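Major capsid protein (Human herpesvirus 1, PDB 1NO7) builds the capsid shell of herpes simplex virus 1 as its major protein, of which this is the large, protease-resistant upper domain. Local coordinates at residues 319-325 / 448-453; 314-318 / 344-348; 35-40 / 59-63. One frame throughout, in Å; residues are numbered along the deposited sequence.

Contact 1. Residues 319-325 / 448-453; sequences CNVATAD and AHNMAE
The carboxylate of E453 comes up to D325 at the end of the segment 319-325, with its OE2 3.7 Å from C319 SG. E453 OE1 is modelled 2.8 Å from D325 N, as if accepting a hydrogen bond, but it sits equally near D325 O, another acceptor, and the bond is doubtful. E453 OE2 forms a salt bridge with R328, which probably offsets part of its charge. The amide of N320 lies toward H449, where its OD1 and H449 O are two acceptors in mere proximity, while N320 ND2 turns back to T323 OG1 in a weak hydrogen bond within its own segment.

Beside these groups, one backbone bond joins the segments: M451 N donates to C319 O over 3.2 Å. M451 also makes two of the three apolar pairs. Its chain runs out extended and then bends at the sulfur (chi3 74°), carrying CE to V321 CG1 at 3.4 Å. The same V321 CG1 meets A448 CB at 3.5 Å, so that M451 CE and A448 CB lie around the valine methyl at roughly a right angle. A324 CB approaches the thioether from another direction, 4.0 Å from M451 SD.

Neither segment is regular helix or strand. C319 and E453 both rest on L334 of strand 332-334, M451 touches Y386 of helix 382-389, and N450 touches H189 and V190, so the joined loops are in contact with that strand and with helices 382-389 and 188-193.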
loop_
_atom_site.group_PDB
_atom_site.type_symbol
_atom_site.label_atom_id
_atom_site.label_comp_id
_atom_site.label_asym_id
_atom_site.label_seq_id
_atom_site.Cartn_x
_atom_site.Cartn_y
_atom_site.Cartn_z
ATOM N N CYS A 319 -9.981 -16.052 -12.322
ATOM C CA CYS A 319 -9.339 -17.191 -11.669
ATOM C C CYS A 319 -10.309 -17.998 -10.789
ATOM O O CYS A 319 -10.928 -17.443 -9.873
ATOM C CB CYS A 319 -8.177 -16.674 -10.817
ATOM S SG CYS A 319 -6.916 -17.891 -10.406
ATOM N N ASN A 320 -10.423 -19.303 -11.067
ATOM C CA ASN A 320 -11.303 -20.209 -10.318
ATOM C C ASN A 320 -10.541 -20.921 -9.235
ATOM O O ASN A 320 -9.700 -20.348 -8.558
ATOM C CB ASN A 320 -11.876 -21.292 -11.219
ATOM C CG ASN A 320 -12.603 -20.736 -12.388
ATOM O OD1 ASN A 320 -13.537 -19.949 -12.233
ATOM N ND2 ASN A 320 -12.187 -21.134 -13.586
ATOM N N VAL A 321 -10.864 -22.197 -9.083
ATOM C CA VAL A 321 -10.211 -23.060 -8.108
ATOM C C VAL A 321 -9.497 -24.094 -8.948
ATOM O O VAL A 321 -8.648 -24.847 -8.466
ATOM C CB VAL A 321 -11.226 -23.769 -7.207
ATOM C CG1 VAL A 321 -11.493 -22.932 -5.960
ATOM C CG2 VAL A 321 -12.520 -23.999 -7.984
ATOM N N ALA A 322 -9.865 -24.113 -10.222
ATOM C CA ALA A 322 -9.266 -25.024 -11.177
ATOM C C ALA A 322 -8.091 -24.290 -11.799
ATOM O O ALA A 322 -7.019 -24.866 -12.006
ATOM C CB ALA A 322 -10.274 -25.388 -12.243
ATOM N N THR A 323 -8.320 -23.006 -12.075
ATOM C CA THR A 323 -7.343 -22.113 -12.689
ATOM C C THR A 323 -6.213 -21.725 -11.744
ATOM O O THR A 323 -5.044 -21.672 -12.130
ATOM C CB THR A 323 -8.023 -20.813 -13.151
ATOM O OG1 THR A 323 -9.077 -21.124 -14.067
ATOM C CG2 THR A 323 -7.016 -19.889 -13.821
ATOM N N ALA A 324 -6.584 -21.447 -10.501
ATOM C CA ALA A 324 -5.639 -21.021 -9.465
ATOM C C ALA A 324 -4.415 -21.906 -9.246
ATOM O O ALA A 324 -4.543 -23.109 -8.963
ATOM C CB ALA A 324 -6.380 -20.844 -8.124
ATOM N N ASP A 325 -3.238 -21.292 -9.370
ATOM C CA ASP A 325 -1.963 -21.968 -9.155
ATOM C C ASP A 325 -1.149 -21.143 -8.164
ATOM O O ASP A 325 -0.425 -20.226 -8.546
ATOM C CB ASP A 325 -1.192 -22.115 -10.469
ATOM C CG ASP A 325 0.173 -22.746 -10.267
ATOM O OD1 ASP A 325 0.279 -23.698 -9.466
ATOM O OD2 ASP A 325 1.140 -22.299 -10.913
ATOM N N ALA A 448 -14.215 -19.984 -3.654
ATOM C CA ALA A 448 -13.795 -21.007 -4.599
ATOM C C ALA A 448 -14.060 -20.517 -6.028
ATOM O O ALA A 448 -13.318 -20.849 -6.957
ATOM C CB ALA A 448 -14.539 -22.305 -4.335
ATOM N N HIS A 449 -15.101 -19.704 -6.191
ATOM C CA HIS A 449 -15.468 -19.184 -7.505
ATOM C C HIS A 449 -14.609 -18.035 -8.027
ATOM O O HIS A 449 -14.233 -18.008 -9.204
ATOM C CB HIS A 449 -16.935 -18.743 -7.508
ATOM C CG HIS A 449 -17.906 -19.875 -7.391
ATOM N ND1 HIS A 449 -17.866 -20.979 -8.217
ATOM C CD2 HIS A 449 -18.957 -20.067 -6.559
ATOM C CE1 HIS A 449 -18.849 -21.801 -7.899
ATOM N NE2 HIS A 449 -19.527 -21.271 -6.897
ATOM N N ASN A 450 -14.298 -17.086 -7.152
ATOM C CA ASN A 450 -13.514 -15.925 -7.551
ATOM C C ASN A 450 -12.344 -15.700 -6.600
ATOM O O ASN A 450 -12.495 -15.077 -5.540
ATOM C CB ASN A 450 -14.415 -14.695 -7.557
ATOM C CG ASN A 450 -13.850 -13.576 -8.374
ATOM O OD1 ASN A 450 -12.656 -13.285 -8.304
ATOM N ND2 ASN A 450 -14.705 -12.927 -9.157
ATOM N N MET A 451 -11.172 -16.198 -6.979
ATOM C CA MET A 451 -9.999 -16.045 -6.123
ATOM C C MET A 451 -8.710 -15.537 -6.783
ATOM O O MET A 451 -8.552 -15.572 -8.011
ATOM C CB MET A 451 -9.713 -17.370 -5.375
ATOM C CG MET A 451 -9.944 -18.680 -6.163
ATOM S SD MET A 451 -9.243 -20.180 -5.342
ATOM C CE MET A 451 -10.442 -20.450 -3.955
ATOM N N ALA A 452 -7.803 -15.056 -5.933
ATOM C CA ALA A 452 -6.501 -14.542 -6.345
ATOM C C ALA A 452 -5.456 -15.551 -5.859
ATOM O O ALA A 452 -5.494 -15.969 -4.699
ATOM C CB ALA A 452 -6.253 -13.178 -5.709
ATOM N N GLU A 453 -4.520 -15.932 -6.726
ATOM C CA GLU A 453 -3.510 -16.919 -6.355
ATOM C C GLU A 453 -2.223 -16.406 -5.690
ATOM O O GLU A 453 -1.953 -16.697 -4.511
ATOM C CB GLU A 453 -3.147 -17.753 -7.588
ATOM C CG GLU A 453 -2.682 -16.928 -8.778
ATOM C CD GLU A 453 -2.760 -17.695 -10.087
ATOM O OE1 GLU A 453 -2.232 -18.826 -10.152
ATOM O OE2 GLU A 453 -3.346 -17.163 -11.058
#

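Contact 2. Residues 314-318 / 344-348; sequences VYAAA and AADDR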
loop_
_atom_site.group_PDB
_atom_site.type_symbol
_atom_site.label_atom_id
_atom_site.label_comp_id
_atom_site.label_asym_id
_atom_site.label_seq_id
_atom_site.Cartn_x
_atom_site.Cartn_y
_atom_site.Cartn_z
ATOM N N VAL A 314 1.975 -10.335 -17.915
ATOM C CA VAL A 314 0.857 -10.791 -18.753
ATOM C C VAL A 314 -0.403 -10.813 -17.887
ATOM O O VAL A 314 -0.390 -11.360 -16.772
ATOM C CB VAL A 314 1.099 -12.203 -19.310
ATOM C CG1 VAL A 314 1.392 -13.165 -18.171
ATOM C CG2 VAL A 314 -0.115 -12.659 -20.108
ATOM N N TYR A 315 -1.480 -10.224 -18.404
ATOM C CA TYR A 315 -2.740 -10.135 -17.668
ATOM C C TYR A 315 -3.596 -11.404 -17.625
ATOM O O TYR A 315 -3.321 -12.396 -18.309
ATOM C CB TYR A 315 -3.588 -8.982 -18.218
ATOM C CG TYR A 315 -2.875 -7.651 -18.256
ATOM C CD1 TYR A 315 -1.637 -7.476 -17.632
ATOM C CD2 TYR A 315 -3.432 -6.564 -18.927
ATOM C CE1 TYR A 315 -0.969 -6.254 -17.680
ATOM C CE2 TYR A 315 -2.775 -5.334 -18.980
ATOM C CZ TYR A 315 -1.542 -5.186 -18.355
ATOM O OH TYR A 315 -0.881 -3.976 -18.412
ATOM N N ALA A 316 -4.641 -11.355 -16.804
ATOM C CA ALA A 316 -5.563 -12.471 -16.640
ATOM C C ALA A 316 -6.929 -11.916 -16.235
ATOM O O ALA A 316 -7.032 -11.189 -15.243
ATOM C CB ALA A 316 -5.036 -13.420 -15.571
ATOM N N ALA A 317 -7.965 -12.261 -17.002
ATOM C CA ALA A 317 -9.327 -11.786 -16.745
ATOM C C ALA A 317 -10.034 -12.421 -15.542
ATOM O O ALA A 317 -10.949 -11.808 -14.975
ATOM C CB ALA A 317 -10.180 -11.962 -17.995
ATOM N N ALA A 318 -9.631 -13.635 -15.156
ATOM C CA ALA A 318 -10.250 -14.304 -14.005
ATOM C C ALA A 318 -9.491 -15.529 -13.449
ATOM O O ALA A 318 -8.494 -15.993 -14.028
ATOM C CB ALA A 318 -11.695 -14.683 -14.341
ATOM N N ALA A 344 -15.946 -8.843 -17.908
ATOM C CA ALA A 344 -14.787 -9.527 -17.772
ATOM C C ALA A 344 -13.911 -9.000 -18.824
ATOM O O ALA A 344 -14.249 -8.899 -20.006
ATOM C CB ALA A 344 -14.978 -11.030 -17.936
ATOM N N ALA A 345 -12.712 -8.630 -18.395
ATOM C CA ALA A 345 -11.741 -8.104 -19.336
ATOM C C ALA A 345 -10.343 -8.625 -19.083
ATOM O O ALA A 345 -9.997 -9.036 -17.973
ATOM C CB ALA A 345 -11.743 -6.585 -19.306
ATOM N N ASP A 346 -9.552 -8.599 -20.146
ATOM C CA ASP A 346 -8.176 -9.044 -20.109
ATOM C C ASP A 346 -7.357 -7.902 -20.703
ATOM O O ASP A 346 -6.200 -7.690 -20.332
ATOM C CB ASP A 346 -8.025 -10.309 -20.957
ATOM C CG ASP A 346 -6.687 -10.983 -20.761
ATOM O OD1 ASP A 346 -6.333 -11.260 -19.595
ATOM O OD2 ASP A 346 -5.994 -11.246 -21.767
ATOM N N ASP A 347 -7.984 -7.161 -21.617
ATOM C CA ASP A 347 -7.348 -6.033 -22.293
ATOM C C ASP A 347 -7.623 -4.701 -21.606
ATOM O O ASP A 347 -6.755 -4.169 -20.918
ATOM C CB ASP A 347 -7.812 -5.963 -23.750
ATOM C CG ASP A 347 -9.320 -6.022 -23.885
ATOM O OD1 ASP A 347 -9.907 -7.063 -23.527
ATOM O OD2 ASP A 347 -9.918 -5.029 -24.345
ATOM N N ARG A 348 -8.831 -4.169 -21.794
ATOM C CA ARG A 348 -9.238 -2.887 -21.198
ATOM C C ARG A 348 -9.164 -2.837 -19.662
ATOM O O ARG A 348 -9.207 -3.865 -18.984
ATOM C CB ARG A 348 -10.666 -2.553 -21.630
ATOM C CG ARG A 348 -11.687 -3.526 -21.094
ATOM C CD ARG A 348 -13.060 -3.326 -21.708
ATOM N NE ARG A 348 -14.031 -4.233 -21.101
ATOM C CZ ARG A 348 -14.385 -4.193 -19.817
ATOM N NH1 ARG A 348 -13.852 -3.280 -19.009
ATOM N NH2 ARG A 348 -15.253 -5.075 -19.333
#
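Y315 and A317 bear the contact from one side, D346 and A345 from the other, and its interactions fall into three kinds. The first is the approach of a carbonyl to an aromatic rim. Y315 has CG anti to its own carbonyl carbon (chi1 -54°), which sends the ring past the loop 344-348 toward helix 290-296, with only its CD2 side grazing D346. There D346 O sits at the ring edge, in the plane, 3.3 Å from Y315 CD2. The backbone oxygen therefore meets the ring's C-H border and lies over neither face.

The second kind is polar proximity without bonding. The side chain of D346 extends with CG anti to the backbone N (chi1 -169°), and its OD1 comes to rest 3.2 Å from A317 N and 3.3 Å from A316 N. Both angles are poor, so neither pair counts as a hydrogen bond. Y315 O, an acceptor like the carboxylate oxygen itself, lies 3.5 Å from D346 OD1.

The fold brings the end of strand 314-316 and the loop 344-348 together. Strand 314-316 pairs in parallel with strand 332-334, V314 bonding to G331 and L333, and A316 to H335. The chain makes the link between the two strands without a helix and then passes on through 344-348 toward helix 353-371, so that the loop returns beside the end of the first strand. On its other contacts the Y315 ring rests on L292 and M293 of helix 290-296.

The third kind is close backbone and methyl contact. A317 CA makes a C-H...O contact with A345 O at 3.1 Å, bent to 122° at the hydrogen. Nearby, A317 CB lies 4.0 Å from D346 CB.

Contact 3. Residues 35-40 / 59-63; sequences NPYGAY and WGQRL
N35 and R62 bring their CA atoms to 6.6 Å, and Y37 and L63 theirs to 7.2 Å, so the backbones stay apart and side chains fill the interval. The indole of W59 does most of this work. With CG anti to its carbonyl carbon (chi1 -62°), it reaches across to residues 35-40 and meets Y40 rim to rim: the six-membered rings have centroids 6.0 Å apart and planes inclined by 29°, neither lying over the face of the other. Y40 CB lies in the indole plane at its edge, 3.6 Å from W59 CH2, and Y37 CA comes within 3.8 Å of W59 CZ3.

One face of the indole is taken by R62 CD, 3.5 Å above the plane and toward the rim. From there the extended arginine chain runs on to P36, whose CG is 4.1 Å from R62 NH1, while R62 NH2 bonds to P114 O. The Y37 hydroxyl is hydrogen-bonded to the backbone oxygens of P538 and V540, which ties this segment to a distant part of the chain.

F55 and W70 add edge-to-face partners, to W59 and Y37 respectively. The arrangement is one of aromatic side chains gathered around a helix start: W59 occupies the N-cap position of helix 60-64, and its side chain joins that end to the chain leading into helix 48-56.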
loop_
_atom_site.group_PDB
_atom_site.type_symbol
_atom_site.label_atom_id
_atom_site.label_comp_id
_atom_site.label_asym_id
_atom_site.label_seq_id
_atom_site.Cartn_x
_atom_site.Cartn_y
_atom_site.Cartn_z
ATOM N N ASN A 35 28.798 2.877 1.377
ATOM C CA ASN A 35 27.688 1.928 1.458
ATOM C C ASN A 35 26.622 2.249 0.412
ATOM O O ASN A 35 25.802 3.152 0.599
ATOM C CB ASN A 35 27.068 1.953 2.848
ATOM C CG ASN A 35 26.083 0.837 3.047
ATOM O OD1 ASN A 35 25.593 0.620 4.153
ATOM N ND2 ASN A 35 25.783 0.113 1.971
ATOM N N PRO A 36 26.602 1.474 -0.685
ATOM C CA PRO A 36 25.692 1.593 -1.830
ATOM C C PRO A 36 24.237 1.239 -1.613
ATOM O O PRO A 36 23.466 1.245 -2.578
ATOM C CB PRO A 36 26.324 0.667 -2.862
ATOM C CG PRO A 36 26.749 -0.466 -2.009
ATOM C CD PRO A 36 27.389 0.230 -0.797
ATOM N N TYR A 37 23.849 0.945 -0.374
ATOM C CA TYR A 37 22.466 0.561 -0.135
ATOM C C TYR A 37 21.469 1.442 -0.880
ATOM O O TYR A 37 20.862 1.006 -1.861
ATOM C CB TYR A 37 22.128 0.548 1.356
ATOM C CG TYR A 37 20.726 0.016 1.653
ATOM C CD1 TYR A 37 20.214 0.022 2.959
ATOM C CD2 TYR A 37 19.890 -0.448 0.622
ATOM C CE1 TYR A 37 18.909 -0.409 3.230
ATOM C CE2 TYR A 37 18.582 -0.881 0.877
ATOM C CZ TYR A 37 18.096 -0.855 2.182
ATOM O OH TYR A 37 16.787 -1.233 2.427
ATOM N N GLY A 38 21.287 2.676 -0.441
ATOM C CA GLY A 38 20.325 3.517 -1.130
ATOM C C GLY A 38 20.640 3.752 -2.603
ATOM O O GLY A 38 19.769 4.162 -3.373
ATOM N N ALA A 39 21.876 3.475 -3.006
ATOM C CA ALA A 39 22.298 3.719 -4.379
ATOM C C ALA A 39 21.945 2.652 -5.398
ATOM O O ALA A 39 21.600 2.983 -6.535
ATOM C CB ALA A 39 23.799 3.979 -4.415
ATOM N N TYR A 40 22.030 1.383 -5.002
ATOM C CA TYR A 40 21.744 0.272 -5.914
ATOM C C TYR A 40 20.274 -0.108 -6.090
ATOM O O TYR A 40 19.447 0.109 -5.205
ATOM C CB TYR A 40 22.510 -0.966 -5.472
ATOM C CG TYR A 40 22.655 -2.001 -6.561
ATOM C CD1 TYR A 40 23.170 -1.655 -7.808
ATOM C CD2 TYR A 40 22.361 -3.339 -6.320
ATOM C CE1 TYR A 40 23.403 -2.616 -8.788
ATOM C CE2 TYR A 40 22.590 -4.313 -7.296
ATOM C CZ TYR A 40 23.117 -3.944 -8.526
ATOM O OH TYR A 40 23.398 -4.901 -9.479
ATOM N N TRP A 59 23.126 -8.720 1.696
ATOM C CA TRP A 59 23.450 -7.364 2.108
ATOM C C TRP A 59 23.566 -7.285 3.615
ATOM O O TRP A 59 23.525 -6.201 4.186
ATOM C CB TRP A 59 22.366 -6.391 1.641
ATOM C CG TRP A 59 22.214 -6.317 0.149
ATOM C CD1 TRP A 59 21.811 -7.318 -0.692
ATOM C CD2 TRP A 59 22.448 -5.173 -0.679
ATOM N NE1 TRP A 59 21.773 -6.867 -1.994
ATOM C CE2 TRP A 59 22.160 -5.555 -2.014
ATOM C CE3 TRP A 59 22.874 -3.861 -0.423
ATOM C CZ2 TRP A 59 22.284 -4.672 -3.091
ATOM C CZ3 TRP A 59 22.999 -2.979 -1.494
ATOM C CH2 TRP A 59 22.704 -3.392 -2.815
ATOM N N GLY A 60 23.699 -8.437 4.262
ATOM C CA GLY A 60 23.817 -8.430 5.707
ATOM C C GLY A 60 25.092 -7.718 6.110
ATOM O O GLY A 60 25.140 -6.976 7.096
ATOM N N GLN A 61 26.137 -7.950 5.324
ATOM C CA GLN A 61 27.429 -7.346 5.578
ATOM C C GLN A 61 27.385 -5.906 5.113
ATOM O O GLN A 61 27.512 -4.983 5.922
ATOM C CB GLN A 61 28.514 -8.104 4.818
ATOM C CG GLN A 61 28.522 -9.588 5.116
ATOM C CD GLN A 61 29.543 -10.333 4.290
ATOM O OE1 GLN A 61 30.745 -10.087 4.401
ATOM N NE2 GLN A 61 29.073 -11.250 3.448
ATOM N N ARG A 62 27.193 -5.725 3.807
ATOM C CA ARG A 62 27.122 -4.398 3.211
ATOM C C ARG A 62 26.422 -3.389 4.124
ATOM O O ARG A 62 26.829 -2.225 4.199
ATOM C CB ARG A 62 26.386 -4.469 1.881
ATOM C CG ARG A 62 27.065 -5.323 0.835
ATOM C CD ARG A 62 26.120 -5.526 -0.338
ATOM N NE ARG A 62 26.740 -6.185 -1.484
ATOM C CZ ARG A 62 27.629 -5.615 -2.294
ATOM N NH1 ARG A 62 28.021 -4.359 -2.094
ATOM N NH2 ARG A 62 28.121 -6.301 -3.319
ATOM N N LEU A 63 25.385 -3.845 4.828
ATOM C CA LEU A 63 24.610 -2.985 5.727
ATOM C C LEU A 63 25.249 -2.715 7.086
ATOM O O LEU A 63 25.503 -1.567 7.433
ATOM C CB LEU A 63 23.212 -3.576 5.951
ATOM C CG LEU A 63 22.291 -3.734 4.733
ATOM C CD1 LEU A 63 21.095 -4.589 5.121
ATOM C CD2 LEU A 63 21.842 -2.374 4.226
#

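Contact 3 closes first along the chain, and contacts 1 and 2 follow with their segments alternating: 314-318 runs directly into 319-325, then come 344-348 and, much later, 448-453. The two later contacts are neighbours, their centres 14 Å apart and packed together where T323 CG2 lies 4.2 Å from A318 O. They share a small parallel sheet: contact 2 includes its strand 314-316, and contact 1 packs on the other strand, 332-334. Contact 3 is separate, about 39 Å and 38 Å from contacts 1 and 2 between centres. Contacts 2 and 3 are thus local along the chain, while contact 1 joins parts 123 residues apart.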